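Local coordinates for protein cytochrome P450 RhF (PDB 6RO8) that provides the heme-binding domain of a larger self-contained bacterial P450 fusion protein and probably catalyses monooxygenation through its heme iron, at residues H140-F143 with V144-V148; Q165-L168 with W169-L173; A271-T274 with T275-S279; M382-N385 with I386-E390. All coordinates share one frame; numbering follows the deposited sequence.

Interaction 1: H140-F143 with V144-V148; sequences HQHF and VRELV
Phe143 and Leu147, one turn apart on helix 134-155, the D helix of the P450 fold, make the apolar part of this contact. Leu147 CD1 lies 3.6 Å from Phe143 CE2, and Leu147 CG sits above one face of the ring, displaced toward its rim. The first torsions set this up: Phe143 places CG opposite its backbone N (chi1 176°), whereas Leu147 keeps CG beside its own N (chi1 -73°), close to Phe143 O. The ring also stacks with His178 of helix 170-179, which Leu147 touches as well.

Two longer side-chain pairs run alongside each other. Gln141 CG lies over one face of the Arg145 guanidinium, 3.9 Å from NH2, with amide and guanidinium planes 28° apart. His142 CE1 approaches Glu146 CG at 3.6 Å, ring and carboxylate turned strongly against each other; Glu146 directs its charge to a salt bridge with Arg149.

The backbone supplies the hydrogen bonds, all of i to i+4 type. Val144 N donates to His140 O at 2.9 Å and Arg145 N to Gln141 O at 2.9 Å; Glu146 N reaches His142 O at 3.1 Å and Leu147 N reaches Phe143 O at 3.1 Å.

No hydrogen bond or salt bridge joins these side-chain pairs; they meet mainly by van der Waals contact, directional bonding belongs to the main chain, and Val144 faces helices 170-179 and 384-401.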
loop_
_atom_site.group_PDB
_atom_site.type_symbol
_atom_site.label_atom_id
_atom_site.label_comp_id
_atom_site.label_asym_id
_atom_site.label_seq_id
_atom_site.Cartn_x
_atom_site.Cartn_y
_atom_site.Cartn_z
ATOM N N HIS A 140 2.032 -3.384 20.798
ATOM C CA HIS A 140 1.154 -3.757 19.700
ATOM C C HIS A 140 1.534 -5.121 19.125
ATOM O O HIS A 140 0.656 -5.900 18.721
ATOM C CB HIS A 140 1.167 -2.656 18.632
ATOM C CG HIS A 140 0.282 -1.495 18.968
ATOM N ND1 HIS A 140 0.735 -0.370 19.625
ATOM C CD2 HIS A 140 -1.045 -1.307 18.773
ATOM C CE1 HIS A 140 -0.269 0.473 19.792
ATOM N NE2 HIS A 140 -1.362 -0.074 19.288
ATOM N N GLN A 141 2.829 -5.439 19.126
ATOM C CA GLN A 141 3.280 -6.750 18.673
ATOM C C GLN A 141 2.661 -7.872 19.510
ATOM O O GLN A 141 2.134 -8.850 18.965
ATOM C CB GLN A 141 4.806 -6.799 18.719
ATOM C CG GLN A 141 5.433 -7.968 18.005
ATOM C CD GLN A 141 6.937 -7.934 18.084
ATOM O OE1 GLN A 141 7.504 -7.451 19.061
ATOM N NE2 GLN A 141 7.596 -8.435 17.048
ATOM N N HIS A 142 2.708 -7.744 20.841
ATOM C CA HIS A 142 2.017 -8.693 21.709
ATOM C C HIS A 142 0.579 -8.878 21.259
ATOM O O HIS A 142 0.063 -10.001 21.217
ATOM C CB HIS A 142 2.047 -8.210 23.165
ATOM C CG HIS A 142 1.338 -9.122 24.129
ATOM N ND1 HIS A 142 0.985 -10.420 23.817
ATOM C CD2 HIS A 142 0.917 -8.918 25.400
ATOM C CE1 HIS A 142 0.379 -10.975 24.852
ATOM N NE2 HIS A 142 0.326 -10.084 25.826
ATOM N N PHE A 143 -0.082 -7.768 20.916
ATOM C CA PHE A 143 -1.495 -7.814 20.552
ATOM C C PHE A 143 -1.693 -8.562 19.243
ATOM O O PHE A 143 -2.611 -9.387 19.124
ATOM C CB PHE A 143 -2.023 -6.383 20.471
ATOM C CG PHE A 143 -3.437 -6.263 20.020
ATOM C CD1 PHE A 143 -4.477 -6.586 20.855
ATOM C CD2 PHE A 143 -3.730 -5.773 18.762
ATOM C CE1 PHE A 143 -5.787 -6.445 20.429
ATOM C CE2 PHE A 143 -5.034 -5.631 18.337
ATOM C CZ PHE A 143 -6.059 -5.971 19.162
ATOM N N VAL A 144 -0.834 -8.291 18.253
ATOM C CA VAL A 144 -0.864 -9.045 17.008
ATOM C C VAL A 144 -0.711 -10.534 17.283
ATOM O O VAL A 144 -1.433 -11.361 16.714
ATOM C CB VAL A 144 0.222 -8.536 16.037
ATOM C CG1 VAL A 144 0.106 -9.247 14.714
ATOM C CG2 VAL A 144 0.072 -7.037 15.799
ATOM N N ARG A 145 0.212 -10.907 18.170
ATOM C CA ARG A 145 0.462 -12.330 18.376
ATOM C C ARG A 145 -0.727 -13.029 19.019
ATOM O O ARG A 145 -1.023 -14.181 18.684
ATOM C CB ARG A 145 1.714 -12.542 19.208
ATOM C CG ARG A 145 2.388 -13.861 18.892
ATOM C CD ARG A 145 3.868 -13.638 18.706
ATOM N NE ARG A 145 4.383 -12.599 19.593
ATOM C CZ ARG A 145 5.559 -11.994 19.446
ATOM N NH1 ARG A 145 6.354 -12.314 18.428
ATOM N NH2 ARG A 145 5.939 -11.064 20.318
ATOM N N GLU A 146 -1.418 -12.362 19.943
ATOM C CA GLU A 146 -2.628 -12.954 20.507
ATOM C C GLU A 146 -3.676 -13.172 19.425
ATOM O O GLU A 146 -4.325 -14.224 19.379
ATOM C CB GLU A 146 -3.192 -12.064 21.615
ATOM C CG GLU A 146 -2.409 -12.078 22.912
ATOM C CD GLU A 146 -2.526 -13.393 23.664
ATOM O OE1 GLU A 146 -3.636 -13.711 24.165
ATOM O OE2 GLU A 146 -1.503 -14.108 23.765
ATOM N N LEU A 147 -3.840 -12.195 18.530
ATOM C CA LEU A 147 -4.867 -12.301 17.502
ATOM C C LEU A 147 -4.594 -13.483 16.585
ATOM O O LEU A 147 -5.490 -14.289 16.303
ATOM C CB LEU A 147 -4.944 -10.998 16.695
ATOM C CG LEU A 147 -5.586 -9.798 17.395
ATOM C CD1 LEU A 147 -5.723 -8.640 16.429
ATOM C CD2 LEU A 147 -6.941 -10.190 17.962
ATOM N N VAL A 148 -3.355 -13.600 16.110
ATOM C CA VAL A 148 -3.020 -14.645 15.155
ATOM C C VAL A 148 -3.108 -16.021 15.810
ATOM O O VAL A 148 -3.495 -17.007 15.169
ATOM C CB VAL A 148 -1.627 -14.370 14.569
ATOM C CG1 VAL A 148 -1.228 -15.456 13.610
ATOM C CG2 VAL A 148 -1.611 -13.012 13.886
#

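Interaction 2: Q165-L168 with W169-L173; sequences QEML and WEIPL
A side-chain hydrogen bond between Gln165 and Trp169 spans the bend between two short helices, 163-168 and 170-179, which together occupy the place of the E helix in the core helix bundle of the P450 fold. The bend shows in the main chain: 165-168 contains a wider pi-type turn, and Met167 has a phi of -151°, far from helical. One regular backbone bond bridges the break, Ile171 N to Met167 O at 3.0 Å. Pro172 has no N-H to offer Leu168 O; its ring carbons CG and CD lie against that oxygen instead.

On the buried side Met167 and Ile171 run alongside each other, with CE of the methionine 3.9 Å from CD1 of the isoleucine. Both also reach toward helices 134-155 and 384-401, while Leu168 packs on helix 273-288. Glu170 lies beside the tryptophan, its CB over the centre of one indole face, and its carboxylate forms a salt bridge with Lys151. Arg191 of helix 187-202 makes a cation-pi contact with the same indole.

The polar link is made by side chains. In Gln165 the bend at chi2 (46°) turns the amide back along the chain to the indole edge. Trp169 NE1 donates to Gln165 OE1 at 3.1 Å in a nearly straight bond; OE1 lies in the indole plane, but NE1 stands well above the plane of the amide carbonyl.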
loop_
_atom_site.group_PDB
_atom_site.type_symbol
_atom_site.label_atom_id
_atom_site.label_comp_id
_atom_site.label_asym_id
_atom_site.label_seq_id
_atom_site.Cartn_x
_atom_site.Cartn_y
_atom_site.Cartn_z
ATOM N N GLN A 165 -9.830 -14.702 4.124
ATOM C CA GLN A 165 -11.062 -14.583 4.889
ATOM C C GLN A 165 -10.915 -15.040 6.336
ATOM O O GLN A 165 -11.633 -14.532 7.200
ATOM C CB GLN A 165 -12.190 -15.349 4.195
ATOM C CG GLN A 165 -13.560 -14.717 4.420
ATOM C CD GLN A 165 -13.564 -13.194 4.230
ATOM O OE1 GLN A 165 -14.087 -12.453 5.078
ATOM N NE2 GLN A 165 -12.981 -12.721 3.115
ATOM N N GLU A 166 -9.981 -15.939 6.638
ATOM C CA GLU A 166 -9.839 -16.344 8.033
ATOM C C GLU A 166 -9.136 -15.278 8.863
ATOM O O GLU A 166 -9.534 -15.022 10.005
ATOM C CB GLU A 166 -9.090 -17.679 8.149
ATOM C CG GLU A 166 -9.625 -18.783 7.241
ATOM C CD GLU A 166 -10.845 -19.498 7.810
ATOM O OE1 GLU A 166 -11.540 -20.201 7.023
ATOM O OE2 GLU A 166 -11.095 -19.362 9.031
ATOM N N MET A 167 -8.101 -14.642 8.325
ATOM C CA MET A 167 -7.301 -13.789 9.194
ATOM C C MET A 167 -6.639 -12.622 8.462
ATOM O O MET A 167 -6.416 -11.563 9.067
ATOM C CB MET A 167 -6.217 -14.617 9.920
ATOM C CG MET A 167 -5.267 -15.380 8.986
ATOM S SD MET A 167 -4.078 -16.470 9.800
ATOM C CE MET A 167 -3.784 -15.641 11.318
ATOM N N LEU A 168 -6.363 -12.772 7.158
ATOM C CA LEU A 168 -5.363 -11.899 6.545
ATOM C C LEU A 168 -5.861 -10.461 6.367
ATOM O O LEU A 168 -5.052 -9.535 6.431
ATOM C CB LEU A 168 -4.867 -12.494 5.220
ATOM C CG LEU A 168 -3.811 -13.621 5.347
ATOM C CD1 LEU A 168 -3.169 -13.950 4.007
ATOM C CD2 LEU A 168 -2.712 -13.374 6.421
ATOM N N TRP A 169 -7.161 -10.227 6.162
ATOM C CA TRP A 169 -7.624 -8.841 6.186
ATOM C C TRP A 169 -8.149 -8.411 7.552
ATOM O O TRP A 169 -8.004 -7.242 7.934
ATOM C CB TRP A 169 -8.697 -8.600 5.114
ATOM C CG TRP A 169 -10.068 -9.066 5.441
ATOM C CD1 TRP A 169 -10.633 -10.257 5.088
ATOM C CD2 TRP A 169 -11.079 -8.339 6.156
ATOM N NE1 TRP A 169 -11.930 -10.328 5.553
ATOM C CE2 TRP A 169 -12.225 -9.166 6.216
ATOM C CE3 TRP A 169 -11.122 -7.077 6.765
ATOM C CZ2 TRP A 169 -13.397 -8.769 6.858
ATOM C CZ3 TRP A 169 -12.281 -6.687 7.396
ATOM C CH2 TRP A 169 -13.404 -7.530 7.441
ATOM N N GLU A 170 -8.709 -9.336 8.321
ATOM C CA GLU A 170 -9.383 -8.944 9.549
ATOM C C GLU A 170 -8.389 -8.522 10.629
ATOM O O GLU A 170 -8.623 -7.545 11.348
ATOM C CB GLU A 170 -10.240 -10.103 10.017
ATOM C CG GLU A 170 -11.499 -9.753 10.721
ATOM C CD GLU A 170 -12.088 -11.002 11.294
ATOM O OE1 GLU A 170 -11.969 -12.048 10.611
ATOM O OE2 GLU A 170 -12.605 -10.962 12.430
ATOM N N ILE A 171 -7.276 -9.236 10.762
ATOM C CA ILE A 171 -6.320 -8.931 11.825
ATOM C C ILE A 171 -5.619 -7.597 11.563
ATOM O O ILE A 171 -5.595 -6.749 12.467
ATOM C CB ILE A 171 -5.323 -10.085 12.019
ATOM C CG1 ILE A 171 -5.984 -11.192 12.844
ATOM C CG2 ILE A 171 -4.055 -9.601 12.706
ATOM C CD1 ILE A 171 -5.136 -12.443 12.997
ATOM N N PRO A 172 -5.043 -7.344 10.375
ATOM C CA PRO A 172 -4.441 -6.020 10.148
ATOM C C PRO A 172 -5.418 -4.895 10.389
ATOM O O PRO A 172 -5.031 -3.863 10.954
ATOM C CB PRO A 172 -3.994 -6.079 8.680
ATOM C CG PRO A 172 -3.842 -7.507 8.411
ATOM C CD PRO A 172 -4.941 -8.174 9.166
ATOM N N LEU A 173 -6.684 -5.082 9.991
ATOM C CA LEU A 173 -7.719 -4.096 10.282
ATOM C C LEU A 173 -7.832 -3.846 11.782
ATOM O O LEU A 173 -7.735 -2.703 12.242
ATOM C CB LEU A 173 -9.057 -4.562 9.718
ATOM C CG LEU A 173 -10.222 -3.614 10.040
ATOM C CD1 LEU A 173 -9.906 -2.198 9.549
ATOM C CD2 LEU A 173 -11.551 -4.096 9.442
#

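Interaction 3: A271-T274 with T275-S279; sequences AHET and TALAS. With HEM (protoporphyrin IX containing Fe), chain B; HIS (histidine), chain C.
Each backbone N-H here bonds back to the carbonyl four residues earlier, starting at the N-cap residue His272: Ala276 N to His272 O at 2.9 Å, Leu277 N to Glu273 O at 3.0 Å and Ala278 N to Thr274 O at 2.9 Å. Thr274 O has a second partner in the hydroxyl of Ser316. At the next residue, Thr275 O accepts both the N-H and the hydroxyl of Ser279, the latter from Ser279 OG at 2.6 Å, and the two donors arrive from opposite faces of the carbonyl plane.

Among the side chains, Glu273 and Leu277 point the same way and lie alongside each other, Leu277 CD1 being 4.1 Å from Glu273 OE2. Ala278 CB rests near the heme vinyl carbon CBB. This is the long distal helix of the P450 fold, interrupted between helices 257-270 and 273-288; Glu273 and Thr274 probably correspond to the acid-alcohol pair that in relatives takes part in oxygen activation.

Thr274 places OG1 between its backbone N and carbonyl carbon (chi1 37°), facing the heme pocket. There OG1 lies 3.0 Å from the O atom of the bound histidine and equally near its OXT; which carboxylate oxygen takes the proton is not settled. Water 1 links the neighbouring Thr274 and Thr275 just past the break, donating to Thr274 OG1 and accepting from Thr275 N, each at 2.9 Å. Water 2 is a ligand of the heme iron, whose axial protein ligand is Cys381.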
loop_
_atom_site.group_PDB
_atom_site.type_symbol
_atom_site.label_atom_id
_atom_site.label_comp_id
_atom_site.label_asym_id
_atom_site.label_seq_id
_atom_site.Cartn_x
_atom_site.Cartn_y
_atom_site.Cartn_z
ATOM N N ALA A 271 -3.467 2.184 7.195
ATOM C CA ALA A 271 -2.890 1.503 8.349
ATOM C C ALA A 271 -3.106 -0.006 8.333
ATOM O O ALA A 271 -2.659 -0.691 9.260
ATOM C CB ALA A 271 -3.454 2.079 9.652
ATOM N N HIS A 272 -3.765 -0.557 7.318
ATOM C CA HIS A 272 -3.981 -1.995 7.361
ATOM C C HIS A 272 -4.024 -2.633 5.980
ATOM O O HIS A 272 -3.524 -3.750 5.811
ATOM C CB HIS A 272 -5.259 -2.307 8.148
ATOM C CG HIS A 272 -6.517 -1.974 7.418
ATOM N ND1 HIS A 272 -7.221 -2.910 6.697
ATOM C CD2 HIS A 272 -7.201 -0.811 7.300
ATOM C CE1 HIS A 272 -8.280 -2.335 6.154
ATOM N NE2 HIS A 272 -8.294 -1.064 6.510
ATOM N N GLU A 273 -4.591 -1.944 4.987
ATOM C CA GLU A 273 -4.857 -2.601 3.709
ATOM C C GLU A 273 -3.573 -3.063 3.020
ATOM O O GLU A 273 -3.525 -4.178 2.480
ATOM C CB GLU A 273 -5.656 -1.692 2.778
ATOM C CG GLU A 273 -6.200 -2.483 1.595
ATOM C CD GLU A 273 -6.672 -1.621 0.447
ATOM O OE1 GLU A 273 -7.905 -1.536 0.244
ATOM O OE2 GLU A 273 -5.815 -1.044 -0.256
ATOM N N THR A 274 -2.528 -2.230 3.008
ATOM C CA THR A 274 -1.281 -2.666 2.385
ATOM C C THR A 274 -0.615 -3.800 3.174
ATOM O O THR A 274 0.056 -4.649 2.578
ATOM C CB THR A 274 -0.306 -1.490 2.216
ATOM O OG1 THR A 274 -0.400 -0.596 3.330
ATOM C CG2 THR A 274 -0.564 -0.743 0.926
ATOM N N THR A 275 -0.788 -3.822 4.506
ATOM C CA THR A 275 -0.289 -4.923 5.324
ATOM C C THR A 275 -1.007 -6.232 5.008
ATOM O O THR A 275 -0.377 -7.298 4.990
ATOM C CB THR A 275 -0.429 -4.573 6.803
ATOM O OG1 THR A 275 0.209 -3.317 7.049
ATOM C CG2 THR A 275 0.224 -5.620 7.682
ATOM N N ALA A 276 -2.319 -6.180 4.747
ATOM C CA ALA A 276 -3.037 -7.411 4.425
ATOM C C ALA A 276 -2.655 -7.913 3.041
ATOM O O ALA A 276 -2.393 -9.105 2.864
ATOM C CB ALA A 276 -4.549 -7.204 4.515
ATOM N N LEU A 277 -2.628 -7.014 2.041
ATOM C CA LEU A 277 -2.207 -7.429 0.706
ATOM C C LEU A 277 -0.802 -8.023 0.739
ATOM O O LEU A 277 -0.558 -9.092 0.161
ATOM C CB LEU A 277 -2.263 -6.245 -0.252
ATOM C CG LEU A 277 -3.634 -5.637 -0.525
ATOM C CD1 LEU A 277 -3.462 -4.308 -1.238
ATOM C CD2 LEU A 277 -4.490 -6.590 -1.347
ATOM N N ALA A 278 0.129 -7.354 1.437
ATOM C CA ALA A 278 1.520 -7.799 1.458
ATOM C C ALA A 278 1.657 -9.164 2.133
ATOM O O ALA A 278 2.433 -10.012 1.674
ATOM C CB ALA A 278 2.408 -6.763 2.163
ATOM N N SER A 279 0.915 -9.380 3.232
ATOM C CA SER A 279 0.921 -10.672 3.923
ATOM C C SER A 279 0.410 -11.794 3.044
ATOM O O SER A 279 0.892 -12.934 3.146
ATOM C CB SER A 279 0.085 -10.615 5.216
ATOM O OG SER A 279 0.426 -9.521 6.041
HETATM C CHA HEM B . 3.835 6.255 3.344
HETATM C CHB HEM B . 3.703 1.707 1.615
HETATM C CHC HEM B . 1.811 0.067 5.800
HETATM C CHD HEM B . 1.526 4.682 7.293
HETATM C C1A HEM B . 3.955 5.178 2.492
HETATM C C2A HEM B . 4.430 5.194 1.120
HETATM C C3A HEM B . 4.392 3.952 0.650
HETATM C C4A HEM B . 3.884 3.079 1.694
HETATM C CMA HEM B . 4.819 3.537 -0.774
HETATM C CAA HEM B . 4.915 6.433 0.333
HETATM C CBA HEM B . 6.429 6.438 0.405
HETATM C CGA HEM B . 7.012 7.656 -0.259
HETATM O O1A HEM B . 6.239 8.481 -0.805
HETATM O O2A HEM B . 8.258 7.791 -0.231
HETATM C C1B HEM B . 3.271 0.866 2.615
HETATM C C2B HEM B . 3.303 -0.583 2.569
HETATM C C3B HEM B . 2.764 -1.042 3.724
HETATM C C4B HEM B . 2.384 0.106 4.537
HETATM C CMB HEM B . 3.865 -1.389 1.367
HETATM C CAB HEM B . 2.571 -2.494 4.221
HETATM C CBB HEM B . 3.096 -3.580 3.654
HETATM C C1C HEM B . 1.562 1.175 6.581
HETATM C C2C HEM B . 0.963 1.212 7.904
HETATM C C3C HEM B . 0.901 2.507 8.292
HETATM C C4C HEM B . 1.453 3.313 7.241
HETATM C CMC HEM B . 0.507 -0.044 8.678
HETATM C CAC HEM B . 0.370 3.172 9.592
HETATM C CBC HEM B . -0.185 2.476 10.585
HETATM C C1D HEM B . 2.094 5.515 6.361
HETATM C C2D HEM B . 2.181 6.953 6.457
HETATM C C3D HEM B . 2.824 7.392 5.381
HETATM C C4D HEM B . 3.172 6.245 4.550
HETATM C CMD HEM B . 1.630 7.839 7.595
HETATM C CAD HEM B . 3.105 8.883 5.085
HETATM C CBD HEM B . 4.414 9.356 5.701
HETATM C CGD HEM B . 4.853 10.627 5.010
HETATM O O1D HEM B . 4.126 11.092 4.107
HETATM O O2D HEM B . 5.931 11.180 5.342
HETATM N NA HEM B . 3.619 3.875 2.797
HETATM N NB HEM B . 2.707 1.247 3.823
HETATM N NC HEM B . 1.841 2.480 6.216
HETATM N ND HEM B . 2.712 5.116 5.186
HETATM FE FE HEM B . 2.711 3.165 4.537
HETATM N N HIS C . -2.602 4.039 1.054
HETATM C CA HIS C . -1.228 3.561 0.947
HETATM C C HIS C . -0.944 2.463 1.967
HETATM O O HIS C . 0.209 2.027 2.095
HETATM C CB HIS C . -0.243 4.716 1.129
HETATM C CG HIS C . -0.635 5.681 2.204
HETATM N ND1 HIS C . 0.224 6.056 3.217
HETATM C CD2 HIS C . -1.793 6.345 2.427
HETATM C CE1 HIS C . -0.390 6.912 4.016
HETATM N NE2 HIS C . -1.615 7.105 3.558
HETATM O OXT HIS C . -1.847 2.004 2.668
HETATM O O HOH W 1 -1.059 -1.422 6.047
HETATM O O HOH W 2 0.674 3.646 3.578
#

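Interaction 4: M382-N385 with I386-E390; sequences MGKN and IGRME. With HEM (protoporphyrin IX containing Fe), chain B.
Asn385 and Arg388 each keep CG beside their own backbone N (chi1 -73° and -74°), and from there the extended arginine chain carries its guanidinium obliquely across the asparagine side chain, with the two planes 33° apart. Arg388 NH1 donates to Asn385 OD1 at 2.9 Å; OD1 lies in the guanidinium plane, whereas NH1 is tilted from the plane of the amide carbonyl. Lys384 lies alongside Arg388: its CB is over a guanidinium face and its CD is 3.5 Å from NH1. The two cationic ends are 4.2 Å apart from Lys384 NZ to Arg388 NH1. Water 3 accepts from both NZ and Arg388 NH2, Glu308 forms a salt bridge with the arginine, and Gln380 accepts from the lysine; these partners probably ease the like charges.

The helix itself starts from Gly383 at the N-cap, whose O accepts from Gly387 N at 2.9 Å. Gly383 CA lies 3.6 Å from heme C3C, the porphyrin lying directly against the glycine. A Cys-ligand loop running straight into the L helix, as the one with Cys381 does here, is the hallmark of the proximal heme site of cytochromes P450.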
loop_
_atom_site.group_PDB
_atom_site.type_symbol
_atom_site.label_atom_id
_atom_site.label_comp_id
_atom_site.label_asym_id
_atom_site.label_seq_id
_atom_site.Cartn_x
_atom_site.Cartn_y
_atom_site.Cartn_z
ATOM N N MET A 382 5.780 5.524 7.267
ATOM C CA MET A 382 5.972 5.608 8.711
ATOM C C MET A 382 5.601 4.321 9.431
ATOM O O MET A 382 6.078 4.097 10.550
ATOM C CB MET A 382 5.158 6.756 9.308
ATOM C CG MET A 382 5.822 8.096 9.135
ATOM S SD MET A 382 4.778 9.446 9.714
ATOM C CE MET A 382 5.171 9.515 11.465
ATOM N N GLY A 383 4.781 3.474 8.812
ATOM C CA GLY A 383 4.295 2.274 9.460
ATOM C C GLY A 383 4.983 1.028 8.939
ATOM O O GLY A 383 4.497 -0.091 9.172
ATOM N N LYS A 384 6.128 1.210 8.254
ATOM C CA LYS A 384 6.819 0.065 7.659
ATOM C C LYS A 384 7.102 -1.015 8.708
ATOM O O LYS A 384 6.981 -2.214 8.424
ATOM C CB LYS A 384 8.123 0.502 6.966
ATOM C CG LYS A 384 9.171 1.210 7.864
ATOM C CD LYS A 384 10.462 1.530 7.081
ATOM C CE LYS A 384 11.470 2.313 7.939
ATOM N NZ LYS A 384 12.836 2.346 7.328
ATOM N N ASN A 385 7.445 -0.621 9.935
ATOM C CA ASN A 385 7.757 -1.682 10.887
ATOM C C ASN A 385 6.512 -2.342 11.451
ATOM O O ASN A 385 6.566 -3.510 11.828
ATOM C CB ASN A 385 8.649 -1.174 12.011
ATOM C CG ASN A 385 10.053 -0.931 11.543
ATOM O OD1 ASN A 385 10.573 -1.644 10.693
ATOM N ND2 ASN A 385 10.647 0.123 12.035
ATOM N N ILE A 386 5.387 -1.643 11.511
ATOM C CA ILE A 386 4.143 -2.325 11.848
ATOM C C ILE A 386 3.820 -3.356 10.774
ATOM O O ILE A 386 3.514 -4.519 11.070
ATOM C CB ILE A 386 2.998 -1.311 12.031
ATOM C CG1 ILE A 386 3.274 -0.413 13.240
ATOM C CG2 ILE A 386 1.682 -2.048 12.175
ATOM C CD1 ILE A 386 2.473 0.931 13.209
ATOM N N GLY A 387 3.938 -2.952 9.506
ATOM C CA GLY A 387 3.720 -3.894 8.415
ATOM C C GLY A 387 4.631 -5.109 8.483
ATOM O O GLY A 387 4.176 -6.245 8.270
ATOM N N ARG A 388 5.929 -4.890 8.782
ATOM C CA ARG A 388 6.885 -5.992 8.847
ATOM C C ARG A 388 6.542 -6.912 9.997
ATOM O O ARG A 388 6.573 -8.142 9.872
ATOM C CB ARG A 388 8.296 -5.453 9.044
ATOM C CG ARG A 388 8.940 -4.810 7.845
ATOM C CD ARG A 388 10.148 -3.988 8.259
ATOM N NE ARG A 388 10.938 -3.630 7.088
ATOM C CZ ARG A 388 11.629 -2.505 6.990
ATOM N NH1 ARG A 388 11.618 -1.640 7.995
ATOM N NH2 ARG A 388 12.318 -2.239 5.892
ATOM N N MET A 389 6.251 -6.311 11.150
ATOM C CA MET A 389 5.907 -7.072 12.336
ATOM C C MET A 389 4.705 -7.972 12.075
ATOM O O MET A 389 4.720 -9.146 12.442
ATOM C CB MET A 389 5.632 -6.103 13.470
ATOM C CG MET A 389 5.046 -6.690 14.690
ATOM S SD MET A 389 3.389 -6.025 14.832
ATOM C CE MET A 389 3.685 -4.361 15.396
ATOM N N GLU A 390 3.653 -7.460 11.415
ATOM C CA GLU A 390 2.473 -8.301 11.220
ATOM C C GLU A 390 2.769 -9.436 10.251
ATOM O O GLU A 390 2.299 -10.560 10.452
ATOM C CB GLU A 390 1.290 -7.467 10.746
ATOM C CG GLU A 390 0.860 -6.418 11.742
ATOM C CD GLU A 390 -0.364 -5.661 11.291
ATOM O OE1 GLU A 390 -1.400 -6.299 11.015
ATOM O OE2 GLU A 390 -0.283 -4.421 11.208
HETATM C CHA HEM B . 3.835 6.255 3.344
HETATM C CHB HEM B . 3.703 1.707 1.615
HETATM C CHC HEM B . 1.811 0.067 5.800
HETATM C CHD HEM B . 1.526 4.682 7.293
HETATM C C1A HEM B . 3.955 5.178 2.492
HETATM C C2A HEM B . 4.430 5.194 1.120
HETATM C C3A HEM B . 4.392 3.952 0.650
HETATM C C4A HEM B . 3.884 3.079 1.694
HETATM C CMA HEM B . 4.819 3.537 -0.774
HETATM C CAA HEM B . 4.915 6.433 0.333
HETATM C CBA HEM B . 6.429 6.438 0.405
HETATM C CGA HEM B . 7.012 7.656 -0.259
HETATM O O1A HEM B . 6.239 8.481 -0.805
HETATM O O2A HEM B . 8.258 7.791 -0.231
HETATM C C1B HEM B . 3.271 0.866 2.615
HETATM C C2B HEM B . 3.303 -0.583 2.569
HETATM C C3B HEM B . 2.764 -1.042 3.724
HETATM C C4B HEM B . 2.384 0.106 4.537
HETATM C CMB HEM B . 3.865 -1.389 1.367
HETATM C CAB HEM B . 2.571 -2.494 4.221
HETATM C CBB HEM B . 3.096 -3.580 3.654
HETATM C C1C HEM B . 1.562 1.175 6.581
HETATM C C2C HEM B . 0.963 1.212 7.904
HETATM C C3C HEM B . 0.901 2.507 8.292
HETATM C C4C HEM B . 1.453 3.313 7.241
HETATM C CMC HEM B . 0.507 -0.044 8.678
HETATM C CAC HEM B . 0.370 3.172 9.592
HETATM C CBC HEM B . -0.185 2.476 10.585
HETATM C C1D HEM B . 2.094 5.515 6.361
HETATM C C2D HEM B . 2.181 6.953 6.457
HETATM C C3D HEM B . 2.824 7.392 5.381
HETATM C C4D HEM B . 3.172 6.245 4.550
HETATM C CMD HEM B . 1.630 7.839 7.595
HETATM C CAD HEM B . 3.105 8.883 5.085
HETATM C CBD HEM B . 4.414 9.356 5.701
HETATM C CGD HEM B . 4.853 10.627 5.010
HETATM O O1D HEM B . 4.126 11.092 4.107
HETATM O O2D HEM B . 5.931 11.180 5.342
HETATM N NA HEM B . 3.619 3.875 2.797
HETATM N NB HEM B . 2.707 1.247 3.823
HETATM N NC HEM B . 1.841 2.480 6.216
HETATM N ND HEM B . 2.712 5.116 5.186
HETATM FE FE HEM B . 2.711 3.165 4.537
HETATM O O HOH W 3 13.178 0.614 5.619
HETATM O O HOH W 2 0.674 3.646 3.578
#

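In the fold
All four contacts are single turns or bends of helices that pack together in the P450 core. Interactions 3 and 4 both touch the heme, from its distal and proximal sides, and meet where Thr275 packs on Gly387 and Glu390. Interaction 2, also buried, rests on interaction 3 through Pro172 and His272, and touches interaction 1 through Val148 and Met167. Interaction 1 is the most peripheral, about 21 Å from the centre of the chain, yet Gln141 and Val144 reach Met389 of interaction 4. Chemistry follows place: apolar and van der Waals pairs in 1, a Trp-Gln hydrogen bond in 2, water and ligand in 3, and in 4 an Arg-Asn hydrogen bond beside two water-bridged cations.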